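Local coordinates for nitrate transport protein (Xanthomonas axonopodis pv. citri, PDB 3KSX) that binds alkanesulfonates, probably in the periplasm for delivery to an ABC-type importer, and here holds MOPS, at residues A[34-39]-A[183-188]; A[42-47]-A[250-255]; A[67-72]-A[135-140]; A[107-112]-A[272-277]; A[114-119]-A[187-192]. One frame throughout, in Å; residues are numbered along the deposited sequence.

Interaction 1: A[34-39]-A[183-188]; sequences GYQKAV and AIWDPW
Ala38 presses its methyl group into the corner formed where strand 181-185 ends and the chain turns through Asp186 and Pro187. Its CB stands 3.3 Å from Asp186 O, the closest approach between the two segments, and also lies 3.9 Å from Pro187 CD and 3.9 Å from Trp185 CD1. Relative to the indole, the methyl sits at the ring edge, near the ring plane, while the proline, preceded by a cis peptide bond, offers the carbon next to its nitrogen. Trp185 CG lies between the backbone N and the carbonyl carbon (chi1 41°), which places the indole so that CD1 meets Ala38 and NE1 a water. Beside the tight patch the contact is looser and wet. Gln36 OE1 and Trp185 NE1 are 4.5 Å apart, and this water spans them: it donates to Gln36 OE1 at 2.8 Å and accepts from Trp185 NE1 at 3.0 Å, lying in the plane of the indole at its edge. Gln36 NE2 bonds to Gly84 O and to the bound MOPS, so both ends of the amide have partners that would hold its rotation. The contact thus bridges the two five-stranded sheets of a periplasmic binding protein across its cleft: Gln36 lies on the strand 30-36 side, ahead of helix 40-48, and Trp185 ends strand 181-185 of the other, against Pro167 of helix 167-175 and Ala142 of helix 141-152.

Interaction 2: A[42-47]-A[250-255]; sequences LVLAKQ and IKTLAQ
Leu253 reaches across from helix 250-255 to Val43 and Leu44, and its side chain carries much of the contact, which buries 199 Å² in all. CB leaves the helix at a slant to the partner, and CG lies anti to the carbonyl carbon (chi1 -60°), a setting that swings the branch toward helix 42-47. Neither CB nor CG comes within 4.2 Å of that helix. The branch then divides. CD2 makes the closer approach, at 3.7 Å from Val43 CG1 and 4.0 Å from Leu44 CG, and so fits between two successive residues of the opposing helix; CD1 comes no nearer than 4.4 Å, to Leu44 CD1. The approach to Leu44 is nearly perpendicular. The helix segments themselves are almost at right angles, with N-to-C directions 89° apart and axes 10.4 Å from each other at closest. Here helix 40-48, which follows the first strand of one sheet of the binding-protein fold, meets helix 246-257 in an apolar interface. At the neighbouring residue, Leu44 CD2 rests 3.7 Å from Thr252 CG2. The methyl of Thr252 faces Leu44, whereas OG1 turns back to bond with Gly248 O of its own helix, so the polar atom is satisfied away from the apolar surface. Gln47 touches the same methyl only marginally, through its CB. Leu241 and Leu242 of helix 225-244 flank the pair, against Leu44 and Leu253 respectively.

Interaction 3: A[67-72]-A[135-140]; sequences AGPQLL and AFQKGS
A bend at chi2 in each of two glutamines brings their amides together: Gln137 has CG anti to the backbone N (chi1 170°) and then turns at chi2, and Gln70 turns at chi2 from a CG that lies beside its backbone N. Reaching in from the two facing segments, the amides meet where Gln70 NE2 donates to Gln137 OE1 at 2.9 Å. The bond is strongly bent. Its N-H...O angle is 137°, NE2 comes in from over the carbonyl group and misses the lone-pair directions, and the two amide planes are 50° apart. Pro69 packs against the Gln137 chain and its amide nitrogen, with Pro69 CG 3.6 Å from Gln137 NE2 and 3.8 Å from Gln137 CG. That nitrogen also makes a weak bond to Lys138 O. The same proline corner presses on the backbone of the type II turn from Gln137 to Ser140, with Pro69 CG 3.3 Å from Lys138 O. Two donors grip Gln137 O inside this turn: Ser140 N at 3.1 Å and Ser140 OG at 2.7 Å, the hydroxyl meeting a lone pair of the carbonyl within its plane. Ser140 also N-caps the helix that follows. Close by, Gly68 N bonds to MOPS, so the contact borders the binding pocket. The start of helix 68-76 thus lies against the turn joining strand 133-136 to helix 141-152, with Pro167 of helix 167-175 touching both Ala67 and Gln137 and Pro89 of helix 88-95 lying against Pro69.

Interaction 4: A[107-112]-A[272-277]; sequences PPTPKA and PPASVQ
Pro107 lays its ring against the backbone that runs through Ala274 and Ser275, and accounts for much of the 271 Å² buried here. The CD corner does most of the touching: it stands 3.3 Å from Ser275 O and 3.8 Å from Ala274 CB. The methyl of Ala274 in turn meets the carbonyl side of the same proline, with CB 3.6 Å from Pro107 O. Each residue therefore packs on both the side chain and the main chain of the other, and their CA atoms are 5.0 Å apart. The segment 107-112 is the crossing from strand 100-106 of one sheet to strand 113-118 of the other, one of the interdomain connections of the binding-protein fold, and the loop between helix 261-269 and helix 281-296 lies along it. Further along 107-112, Thr109 CG2 is 4.2 Å from Pro272 CD and 4.4 Å from Ala274 CB. With OG1 between the backbone N and the carbonyl carbon (chi1 54°), the threonine gives its methyl to Pro272 and Ala274, and OG1 makes a weak hydrogen bond to the bound MOPS. Pro272 also reaches Pro108, with CG 4.0 Å from Pro108 O. On its far end the loop is held by backbone bonding of Gln277 with Trp105, while Ala274 N bonds to Asp239 OD2 of helix 225-244.

Interaction 5: A[114-119]-A[187-192]; sequences TILVPS and PWYSAL
Thr114 sets its methyl over one face of the Tyr189 ring: CG2 is 3.5 Å from the ring centroid and 16° off the normal, which makes this a CH-pi contact. The methyl is somewhat offset toward the rim and comes closest to Tyr189 CD2, at 3.4 Å. Leu116 supports the same ring two residues along the strand, its CD2 3.8 Å from Tyr189 CD1, the two side chains crossing at about a right angle. The other branch turns to the helix backbone near Tyr189, and Leu116 CD1 is 4.3 Å from Leu192 CD2. One shell out, Thr114 is held by its hydroxyl. OG1 bonds to Ile184 O on the adjacent strand, a bond that would hold the rotation presenting CG2 to the ring. The tyrosine has CG anti to the backbone N (chi1 166°), which sends the ring off the helix toward the strand; the ring also stacks with His270, from the loop after helix 261-269. Helix 188-192 runs at 30° to strand 114-118, the two axes 9.8 Å apart at closest, so this is a helix lying nearly along one face of the sheet that contains strand 113-118. That strand sits between strands 181-185 and 198-203, and Leu200 of the latter touches both Thr114 and Tyr189.

How the interactions relate
From the N terminus, segment 34-39 closes the loop of interaction 1 at 183-188, and segment 42-47, on helix 40-48, follows at once and closes a longer one, interaction 2, at 250-255. These two cross. Interaction 3 (67-72 with 135-140) falls within both loops. Interaction 4 starts at 107-112 and ends at 272-277, crossing interactions 1, 2 and 3, while interaction 5 (114-119 with 187-192) lies inside interactions 2 and 4, crosses interaction 3 and shares Pro187 and Trp188 with interaction 1. Strand 181-185 lies between 133-136 and 113-118 in one sheet, tying interactions 3, 1 and 5 together; interaction 1 reaches the other sheet through strand 30-36. Ala112 O lies 3.1 Å from Asp186 N, a probable hydrogen bond joining interactions 4 and 1.

Interaction 1: A[34-39]-A[183-188]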
# COMPACT_ATOMS: atom_id res chain seq x y z
N GLY A 34 -2.90 4.79 11.56
CA GLY A 34 -3.39 3.66 10.83
C GLY A 34 -2.31 2.87 10.12
O GLY A 34 -1.30 3.41 9.66
N TYR A 35 -2.56 1.56 10.01
CA TYR A 35 -1.63 0.69 9.35
C TYR A 35 -2.37 -0.48 8.70
O TYR A 35 -3.56 -0.63 8.94
CB TYR A 35 -0.56 0.22 10.35
CG TYR A 35 -1.03 -0.91 11.23
CD1 TYR A 35 -1.96 -0.70 12.26
CD2 TYR A 35 -0.59 -2.23 11.00
CE1 TYR A 35 -2.38 -1.79 13.09
CE2 TYR A 35 -1.02 -3.29 11.81
CZ TYR A 35 -1.90 -3.07 12.82
OH TYR A 35 -2.32 -4.15 13.54
N GLN A 36 -1.67 -1.19 7.81
CA GLN A 36 -2.13 -2.34 7.08
C GLN A 36 -1.23 -3.47 7.54
O GLN A 36 -0.03 -3.31 7.55
CB GLN A 36 -1.92 -2.13 5.55
CG GLN A 36 -2.78 -1.00 5.03
CD GLN A 36 -2.66 -0.81 3.54
OE1 GLN A 36 -2.79 -1.75 2.77
NE2 GLN A 36 -2.41 0.39 3.15
N LYS A 37 -1.83 -4.60 7.92
CA LYS A 37 -1.07 -5.81 8.31
C LYS A 37 -0.06 -6.27 7.27
O LYS A 37 1.03 -6.81 7.61
CB LYS A 37 -2.01 -6.96 8.71
CG LYS A 37 -2.61 -6.86 10.16
CD LYS A 37 -3.13 -8.24 10.67
CE LYS A 37 -3.09 -8.39 12.23
NZ LYS A 37 -2.81 -9.85 12.61
N ALA A 38 -0.35 -6.04 6.00
CA ALA A 38 0.61 -6.34 4.95
C ALA A 38 2.00 -5.72 5.10
O ALA A 38 3.02 -6.29 4.61
CB ALA A 38 0.01 -5.98 3.52
N VAL A 39 2.06 -4.55 5.74
CA VAL A 39 3.29 -3.77 5.78
C VAL A 39 4.00 -4.28 7.01
O VAL A 39 3.74 -3.80 8.14
CB VAL A 39 3.09 -2.25 5.91
CG1 VAL A 39 4.47 -1.51 5.76
CG2 VAL A 39 2.06 -1.70 4.90
N ALA A 183 -5.66 -8.65 -8.84
CA ALA A 183 -4.45 -7.79 -8.70
C ALA A 183 -4.37 -7.52 -7.17
O ALA A 183 -5.31 -7.00 -6.57
CB ALA A 183 -4.52 -6.57 -9.46
N ILE A 184 -3.21 -7.86 -6.62
CA ILE A 184 -3.01 -7.90 -5.11
C ILE A 184 -1.54 -7.82 -4.76
O ILE A 184 -0.70 -7.92 -5.62
CB ILE A 184 -3.69 -9.18 -4.48
CG1 ILE A 184 -3.83 -9.10 -2.95
CG2 ILE A 184 -2.91 -10.50 -4.89
CD1 ILE A 184 -4.65 -7.91 -2.42
N TRP A 185 -1.24 -7.63 -3.50
CA TRP A 185 0.16 -7.48 -3.10
C TRP A 185 0.48 -8.62 -2.11
O TRP A 185 -0.38 -9.44 -1.81
CB TRP A 185 0.30 -6.08 -2.47
CG TRP A 185 -0.84 -5.67 -1.58
CD1 TRP A 185 -0.97 -5.90 -0.26
CD2 TRP A 185 -2.03 -4.96 -1.99
NE1 TRP A 185 -2.16 -5.38 0.18
CE2 TRP A 185 -2.85 -4.82 -0.86
CE3 TRP A 185 -2.48 -4.45 -3.21
CZ2 TRP A 185 -4.04 -4.11 -0.87
CZ3 TRP A 185 -3.73 -3.82 -3.24
CH2 TRP A 185 -4.50 -3.67 -2.08
N ASP A 186 1.73 -8.67 -1.64
CA ASP A 186 2.14 -9.50 -0.51
C ASP A 186 1.42 -9.09 0.79
O ASP A 186 1.20 -7.89 1.05
CB ASP A 186 3.64 -9.44 -0.28
CG ASP A 186 4.37 -10.59 -0.91
OD1 ASP A 186 3.79 -11.68 -1.08
OD2 ASP A 186 5.54 -10.38 -1.28
N PRO A 187 1.09 -10.07 1.63
CA PRO A 187 1.55 -11.49 1.54
C PRO A 187 0.65 -12.47 0.78
O PRO A 187 1.00 -13.64 0.71
CB PRO A 187 1.59 -11.90 3.02
CG PRO A 187 0.25 -11.20 3.55
CD PRO A 187 0.30 -9.82 2.86
N TRP A 188 -0.48 -12.00 0.25
CA TRP A 188 -1.40 -12.85 -0.54
C TRP A 188 -0.66 -13.44 -1.75
O TRP A 188 -0.76 -14.63 -1.99
CB TRP A 188 -2.65 -12.09 -0.98
CG TRP A 188 -3.26 -11.25 0.14
CD1 TRP A 188 -2.95 -9.93 0.49
CD2 TRP A 188 -4.29 -11.66 1.02
NE1 TRP A 188 -3.71 -9.53 1.56
CE2 TRP A 188 -4.55 -10.57 1.90
CE3 TRP A 188 -5.00 -12.84 1.17
CZ2 TRP A 188 -5.53 -10.63 2.90
CZ3 TRP A 188 -5.98 -12.92 2.20
CH2 TRP A 188 -6.23 -11.81 3.05
O HOH W 1 -3.64 -4.46 2.68

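Interaction 2: A[42-47]-A[250-255]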
# COMPACT_ATOMS: atom_id res chain seq x y z
N LEU A 42 5.51 -2.02 9.76
CA LEU A 42 4.64 -1.34 10.73
C LEU A 42 4.17 -2.30 11.76
O LEU A 42 3.99 -1.94 12.94
CB LEU A 42 3.45 -0.68 10.03
CG LEU A 42 3.85 0.35 8.95
CD1 LEU A 42 2.67 1.13 8.51
CD2 LEU A 42 4.92 1.27 9.49
N VAL A 43 3.89 -3.54 11.32
CA VAL A 43 3.63 -4.66 12.23
C VAL A 43 4.79 -4.80 13.23
O VAL A 43 4.54 -4.92 14.45
CB VAL A 43 3.29 -6.05 11.47
CG1 VAL A 43 3.16 -7.20 12.45
CG2 VAL A 43 2.00 -5.93 10.61
N LEU A 44 6.05 -4.75 12.76
CA LEU A 44 7.18 -4.82 13.69
C LEU A 44 7.25 -3.61 14.60
O LEU A 44 7.48 -3.78 15.79
CB LEU A 44 8.52 -5.02 13.00
CG LEU A 44 8.60 -6.44 12.48
CD1 LEU A 44 9.85 -6.54 11.72
CD2 LEU A 44 8.51 -7.53 13.59
N ALA A 45 7.09 -2.42 14.04
CA ALA A 45 7.01 -1.22 14.88
C ALA A 45 5.95 -1.35 15.96
O ALA A 45 6.21 -1.05 17.10
CB ALA A 45 6.83 0.07 14.05
N LYS A 46 4.76 -1.80 15.59
CA LYS A 46 3.69 -2.04 16.53
C LYS A 46 4.15 -3.05 17.62
O LYS A 46 4.10 -2.74 18.81
CB LYS A 46 2.40 -2.47 15.82
CG LYS A 46 1.21 -2.67 16.73
CD LYS A 46 -0.09 -2.92 15.94
CE LYS A 46 -1.22 -3.28 16.92
NZ LYS A 46 -0.78 -4.20 18.02
N GLN A 47 4.65 -4.22 17.22
CA GLN A 47 4.89 -5.24 18.21
C GLN A 47 6.09 -4.91 19.08
O GLN A 47 6.08 -5.26 20.29
CB GLN A 47 5.02 -6.65 17.60
CG GLN A 47 3.92 -7.09 16.62
CD GLN A 47 2.48 -6.69 17.01
OE1 GLN A 47 2.06 -6.85 18.16
NE2 GLN A 47 1.72 -6.16 16.03
N ILE A 250 11.13 -12.75 10.82
CA ILE A 250 10.31 -13.80 10.23
C ILE A 250 9.46 -14.46 11.31
O ILE A 250 8.25 -14.67 11.11
CB ILE A 250 11.14 -14.89 9.53
CG1 ILE A 250 11.94 -14.32 8.34
CG2 ILE A 250 10.28 -16.07 9.12
CD1 ILE A 250 13.21 -15.20 7.97
N LYS A 251 10.07 -14.84 12.43
CA LYS A 251 9.29 -15.61 13.41
C LYS A 251 8.21 -14.75 14.01
O LYS A 251 7.11 -15.25 14.24
CB LYS A 251 10.14 -16.32 14.48
CG LYS A 251 10.78 -15.40 15.51
CD LYS A 251 9.99 -15.27 16.85
CE LYS A 251 10.39 -13.97 17.64
NZ LYS A 251 11.83 -13.43 17.50
N THR A 252 8.49 -13.45 14.23
CA THR A 252 7.49 -12.51 14.81
C THR A 252 6.34 -12.26 13.90
O THR A 252 5.20 -12.35 14.33
CB THR A 252 8.11 -11.14 15.23
OG1 THR A 252 9.14 -11.37 16.21
CG2 THR A 252 7.04 -10.18 15.77
N LEU A 253 6.64 -11.91 12.64
CA LEU A 253 5.65 -11.77 11.58
C LEU A 253 4.82 -13.05 11.36
O LEU A 253 3.61 -12.95 11.16
CB LEU A 253 6.30 -11.30 10.27
CG LEU A 253 6.99 -9.94 10.40
CD1 LEU A 253 7.95 -9.63 9.22
CD2 LEU A 253 5.93 -8.83 10.60
N ALA A 254 5.49 -14.21 11.38
CA ALA A 254 4.80 -15.48 11.29
C ALA A 254 3.80 -15.58 12.47
O ALA A 254 2.60 -15.83 12.28
CB ALA A 254 5.84 -16.64 11.31
N GLN A 255 4.31 -15.30 13.67
CA GLN A 255 3.56 -15.40 14.92
C GLN A 255 2.32 -14.55 14.87
O GLN A 255 1.23 -15.02 15.20
CB GLN A 255 4.43 -14.92 16.06
CG GLN A 255 4.08 -15.52 17.39
CD GLN A 255 5.31 -15.58 18.29
OE1 GLN A 255 6.31 -16.24 17.94
NE2 GLN A 255 5.25 -14.88 19.44

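Interaction 3: A[67-72]-A[135-140]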
# COMPACT_ATOMS: atom_id res chain seq x y z
N ALA A 67 -6.93 -2.24 3.68
CA ALA A 67 -6.16 -1.70 2.57
C ALA A 67 -6.17 -0.17 2.70
O ALA A 67 -6.67 0.37 3.66
CB ALA A 67 -6.81 -2.12 1.20
N GLY A 68 -5.55 0.51 1.73
CA GLY A 68 -5.30 1.97 1.79
C GLY A 68 -6.51 2.86 1.65
O GLY A 68 -6.61 3.86 2.37
N PRO A 69 -7.45 2.53 0.72
CA PRO A 69 -8.61 3.39 0.57
C PRO A 69 -9.45 3.47 1.88
O PRO A 69 -9.89 4.51 2.22
CB PRO A 69 -9.43 2.69 -0.54
CG PRO A 69 -8.23 2.03 -1.39
CD PRO A 69 -7.43 1.45 -0.28
N GLN A 70 -9.49 2.35 2.61
CA GLN A 70 -10.19 2.23 3.88
C GLN A 70 -9.59 3.15 4.90
O GLN A 70 -10.31 3.93 5.59
CB GLN A 70 -10.23 0.76 4.35
CG GLN A 70 -11.13 -0.15 3.45
CD GLN A 70 -10.35 -0.83 2.38
OE1 GLN A 70 -9.33 -0.32 1.91
NE2 GLN A 70 -10.81 -2.02 2.00
N LEU A 71 -8.25 3.07 4.97
CA LEU A 71 -7.41 3.87 5.84
C LEU A 71 -7.52 5.34 5.53
O LEU A 71 -7.61 6.15 6.48
CB LEU A 71 -5.96 3.43 5.65
CG LEU A 71 -4.94 4.04 6.68
CD1 LEU A 71 -3.78 3.13 6.88
CD2 LEU A 71 -4.53 5.37 6.24
N LEU A 72 -7.58 5.70 4.24
CA LEU A 72 -7.85 7.12 3.89
C LEU A 72 -9.28 7.65 4.20
O LEU A 72 -9.47 8.82 4.60
CB LEU A 72 -7.53 7.37 2.41
CG LEU A 72 -6.09 7.68 1.95
CD1 LEU A 72 -5.79 9.12 2.25
CD2 LEU A 72 -5.10 6.82 2.62
N ALA A 135 -10.56 -9.09 -9.93
CA ALA A 135 -10.77 -8.59 -8.56
C ALA A 135 -9.61 -7.66 -8.17
O ALA A 135 -8.42 -7.99 -8.42
CB ALA A 135 -10.74 -9.78 -7.57
N PHE A 136 -9.92 -6.55 -7.54
CA PHE A 136 -8.85 -5.70 -6.90
C PHE A 136 -9.51 -4.67 -6.03
O PHE A 136 -10.69 -4.37 -6.20
CB PHE A 136 -7.92 -4.93 -7.91
CG PHE A 136 -8.67 -4.10 -8.96
CD1 PHE A 136 -8.78 -2.68 -8.80
CD2 PHE A 136 -9.26 -4.69 -10.08
CE1 PHE A 136 -9.43 -1.92 -9.75
CE2 PHE A 136 -9.94 -3.91 -11.07
CZ PHE A 136 -10.03 -2.52 -10.85
N GLN A 137 -8.73 -4.09 -5.13
CA GLN A 137 -9.27 -2.98 -4.34
C GLN A 137 -9.26 -1.71 -5.15
O GLN A 137 -8.22 -1.24 -5.59
CB GLN A 137 -8.41 -2.86 -3.07
CG GLN A 137 -8.69 -1.60 -2.26
CD GLN A 137 -9.99 -1.68 -1.49
OE1 GLN A 137 -10.27 -2.65 -0.81
NE2 GLN A 137 -10.75 -0.58 -1.52
N LYS A 138 -10.44 -1.13 -5.36
CA LYS A 138 -10.57 0.13 -6.12
C LYS A 138 -9.72 1.22 -5.45
O LYS A 138 -9.80 1.41 -4.23
CB LYS A 138 -12.04 0.57 -6.11
CG LYS A 138 -12.22 1.80 -6.98
CD LYS A 138 -13.60 2.39 -6.79
CE LYS A 138 -14.09 2.85 -8.14
NZ LYS A 138 -15.49 3.41 -8.09
N GLY A 139 -8.95 1.97 -6.26
CA GLY A 139 -8.22 3.11 -5.72
C GLY A 139 -6.99 2.63 -4.92
O GLY A 139 -6.38 3.42 -4.23
N SER A 140 -6.63 1.35 -5.04
CA SER A 140 -5.37 0.82 -4.37
C SER A 140 -4.18 0.79 -5.32
O SER A 140 -4.30 1.01 -6.53
CB SER A 140 -5.59 -0.62 -3.83
OG SER A 140 -5.57 -1.56 -4.93

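Interaction 4: A[107-112]-A[272-277]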
# COMPACT_ATOMS: atom_id res chain seq x y z
N PRO A 107 9.69 3.87 -0.60
CA PRO A 107 10.04 3.41 -1.93
C PRO A 107 9.29 2.14 -2.42
O PRO A 107 8.72 1.36 -1.63
CB PRO A 107 11.51 3.17 -1.80
CG PRO A 107 11.90 4.20 -0.66
CD PRO A 107 10.86 3.81 0.29
N PRO A 108 9.23 1.95 -3.74
CA PRO A 108 8.31 0.91 -4.17
C PRO A 108 8.87 -0.51 -4.01
O PRO A 108 10.09 -0.73 -3.84
CB PRO A 108 8.15 1.20 -5.70
CG PRO A 108 9.49 1.81 -6.06
CD PRO A 108 9.79 2.70 -4.87
N THR A 109 7.97 -1.48 -4.04
CA THR A 109 8.33 -2.91 -3.92
C THR A 109 7.68 -3.67 -5.07
O THR A 109 6.62 -4.33 -4.90
CB THR A 109 7.91 -3.48 -2.52
OG1 THR A 109 6.55 -3.22 -2.30
CG2 THR A 109 8.61 -2.77 -1.43
N PRO A 110 8.24 -3.52 -6.30
CA PRO A 110 7.49 -3.88 -7.46
C PRO A 110 7.28 -5.39 -7.56
O PRO A 110 6.31 -5.85 -8.16
CB PRO A 110 8.38 -3.41 -8.62
CG PRO A 110 9.85 -3.25 -7.97
CD PRO A 110 9.48 -2.78 -6.63
N LYS A 111 8.18 -6.19 -7.01
CA LYS A 111 8.00 -7.64 -7.05
C LYS A 111 6.83 -8.09 -6.19
O LYS A 111 6.25 -9.18 -6.42
CB LYS A 111 9.29 -8.30 -6.54
CG LYS A 111 10.45 -8.18 -7.53
CD LYS A 111 11.77 -8.50 -6.77
CE LYS A 111 12.90 -8.79 -7.75
NZ LYS A 111 13.13 -10.25 -7.79
N ALA A 112 6.47 -7.27 -5.21
CA ALA A 112 5.44 -7.57 -4.28
C ALA A 112 4.06 -7.09 -4.79
O ALA A 112 3.10 -7.20 -4.05
CB ALA A 112 5.76 -7.01 -2.93
N PRO A 272 13.15 -4.93 -1.68
CA PRO A 272 14.46 -4.27 -1.38
C PRO A 272 14.25 -3.44 -0.12
O PRO A 272 13.09 -3.26 0.24
CB PRO A 272 14.68 -3.34 -2.60
CG PRO A 272 13.27 -3.07 -3.18
CD PRO A 272 12.37 -4.23 -2.74
N PRO A 273 15.32 -2.93 0.55
CA PRO A 273 15.00 -1.89 1.59
C PRO A 273 14.02 -0.79 1.10
O PRO A 273 14.04 -0.42 -0.11
CB PRO A 273 16.37 -1.29 1.92
CG PRO A 273 17.30 -2.51 1.76
CD PRO A 273 16.73 -3.34 0.58
N ALA A 274 13.16 -0.31 2.01
CA ALA A 274 12.11 0.70 1.68
C ALA A 274 11.68 1.56 2.88
O ALA A 274 10.50 1.51 3.30
CB ALA A 274 10.86 0.05 1.01
N SER A 275 12.62 2.33 3.43
CA SER A 275 12.39 3.16 4.61
C SER A 275 11.60 4.44 4.25
O SER A 275 11.79 5.03 3.17
CB SER A 275 13.74 3.49 5.26
OG SER A 275 14.62 4.01 4.29
N VAL A 276 10.74 4.88 5.14
CA VAL A 276 10.02 6.13 4.91
C VAL A 276 11.02 7.27 4.97
O VAL A 276 11.86 7.30 5.85
CB VAL A 276 8.80 6.31 5.83
CG1 VAL A 276 9.19 6.34 7.28
CG2 VAL A 276 8.03 7.62 5.44
N GLN A 277 11.01 8.13 3.96
CA GLN A 277 11.85 9.37 3.94
C GLN A 277 11.08 10.50 3.30
O GLN A 277 9.90 10.30 2.83
CB GLN A 277 13.07 9.10 3.15
CG GLN A 277 12.75 8.23 1.93
CD GLN A 277 14.00 7.57 1.38
OE1 GLN A 277 14.30 6.41 1.67
NE2 GLN A 277 14.71 8.30 0.54

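Interaction 5: A[114-119]-A[187-192]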
# COMPACT_ATOMS: atom_id res chain seq x y z
N THR A 114 1.30 -7.67 -7.74
CA THR A 114 1.12 -8.79 -8.69
C THR A 114 -0.31 -8.90 -9.26
O THR A 114 -1.25 -8.54 -8.58
CB THR A 114 1.50 -10.12 -8.02
OG1 THR A 114 0.52 -10.48 -7.04
CG2 THR A 114 2.85 -10.00 -7.30
N ILE A 115 -0.44 -9.44 -10.48
CA ILE A 115 -1.64 -9.99 -11.00
C ILE A 115 -1.48 -11.52 -10.91
O ILE A 115 -0.52 -12.08 -11.51
CB ILE A 115 -1.87 -9.49 -12.43
CG1 ILE A 115 -1.82 -7.93 -12.49
CG2 ILE A 115 -3.21 -10.03 -13.09
CD1 ILE A 115 -2.02 -7.44 -13.98
N LEU A 116 -2.44 -12.13 -10.20
CA LEU A 116 -2.51 -13.57 -9.95
C LEU A 116 -3.65 -14.15 -10.78
O LEU A 116 -4.68 -13.47 -10.99
CB LEU A 116 -2.70 -13.83 -8.45
CG LEU A 116 -1.72 -13.31 -7.42
CD1 LEU A 116 -2.04 -13.87 -6.08
CD2 LEU A 116 -0.33 -13.65 -7.83
N VAL A 117 -3.49 -15.37 -11.25
CA VAL A 117 -4.57 -16.15 -11.80
C VAL A 117 -4.64 -17.47 -11.07
O VAL A 117 -3.57 -17.97 -10.52
CB VAL A 117 -4.49 -16.39 -13.35
CG1 VAL A 117 -4.46 -15.03 -14.08
CG2 VAL A 117 -3.21 -17.21 -13.66
N PRO A 118 -5.84 -18.05 -11.03
CA PRO A 118 -5.93 -19.40 -10.46
C PRO A 118 -4.96 -20.29 -11.24
O PRO A 118 -4.83 -20.17 -12.47
CB PRO A 118 -7.39 -19.82 -10.75
CG PRO A 118 -8.12 -18.47 -10.72
CD PRO A 118 -7.17 -17.59 -11.51
N SER A 119 -4.30 -21.17 -10.51
CA SER A 119 -3.28 -22.06 -11.10
C SER A 119 -3.89 -22.96 -12.18
O SER A 119 -3.27 -23.23 -13.21
CB SER A 119 -2.49 -22.78 -10.00
OG SER A 119 -3.36 -23.52 -9.16
N PRO A 187 1.09 -10.07 1.63
CA PRO A 187 1.55 -11.49 1.54
C PRO A 187 0.65 -12.47 0.78
O PRO A 187 1.00 -13.64 0.71
CB PRO A 187 1.59 -11.90 3.02
CG PRO A 187 0.25 -11.20 3.55
CD PRO A 187 0.30 -9.82 2.86
N TRP A 188 -0.48 -12.00 0.25
CA TRP A 188 -1.40 -12.85 -0.54
C TRP A 188 -0.66 -13.44 -1.75
O TRP A 188 -0.76 -14.63 -1.99
CB TRP A 188 -2.65 -12.09 -0.98
CG TRP A 188 -3.26 -11.25 0.14
CD1 TRP A 188 -2.95 -9.93 0.49
CD2 TRP A 188 -4.29 -11.66 1.02
NE1 TRP A 188 -3.71 -9.53 1.56
CE2 TRP A 188 -4.55 -10.57 1.90
CE3 TRP A 188 -5.00 -12.84 1.17
CZ2 TRP A 188 -5.53 -10.63 2.90
CZ3 TRP A 188 -5.98 -12.92 2.20
CH2 TRP A 188 -6.23 -11.81 3.05
N TYR A 189 0.11 -12.65 -2.50
CA TYR A 189 0.97 -13.18 -3.55
C TYR A 189 1.80 -14.40 -3.09
O TYR A 189 1.74 -15.51 -3.67
CB TYR A 189 1.89 -12.04 -4.04
CG TYR A 189 3.02 -12.45 -4.85
CD1 TYR A 189 2.89 -13.46 -5.82
CD2 TYR A 189 4.24 -11.78 -4.74
CE1 TYR A 189 3.97 -13.83 -6.59
CE2 TYR A 189 5.30 -12.12 -5.52
CZ TYR A 189 5.18 -13.17 -6.44
OH TYR A 189 6.26 -13.52 -7.23
N SER A 190 2.56 -14.20 -2.05
CA SER A 190 3.48 -15.31 -1.65
C SER A 190 2.70 -16.52 -1.16
O SER A 190 3.07 -17.65 -1.50
CB SER A 190 4.47 -14.82 -0.59
OG SER A 190 5.36 -13.82 -1.12
N ALA A 191 1.64 -16.27 -0.38
CA ALA A 191 0.79 -17.32 0.28
C ALA A 191 0.15 -18.20 -0.80
O ALA A 191 0.29 -19.43 -0.75
CB ALA A 191 -0.32 -16.65 1.20
N LEU A 192 -0.50 -17.58 -1.78
CA LEU A 192 -1.26 -18.31 -2.81
C LEU A 192 -0.35 -18.98 -3.86
O LEU A 192 -0.66 -20.04 -4.42
CB LEU A 192 -2.26 -17.35 -3.47
CG LEU A 192 -3.61 -17.17 -2.78
CD1 LEU A 192 -3.53 -16.45 -1.48
CD2 LEU A 192 -4.59 -16.40 -3.68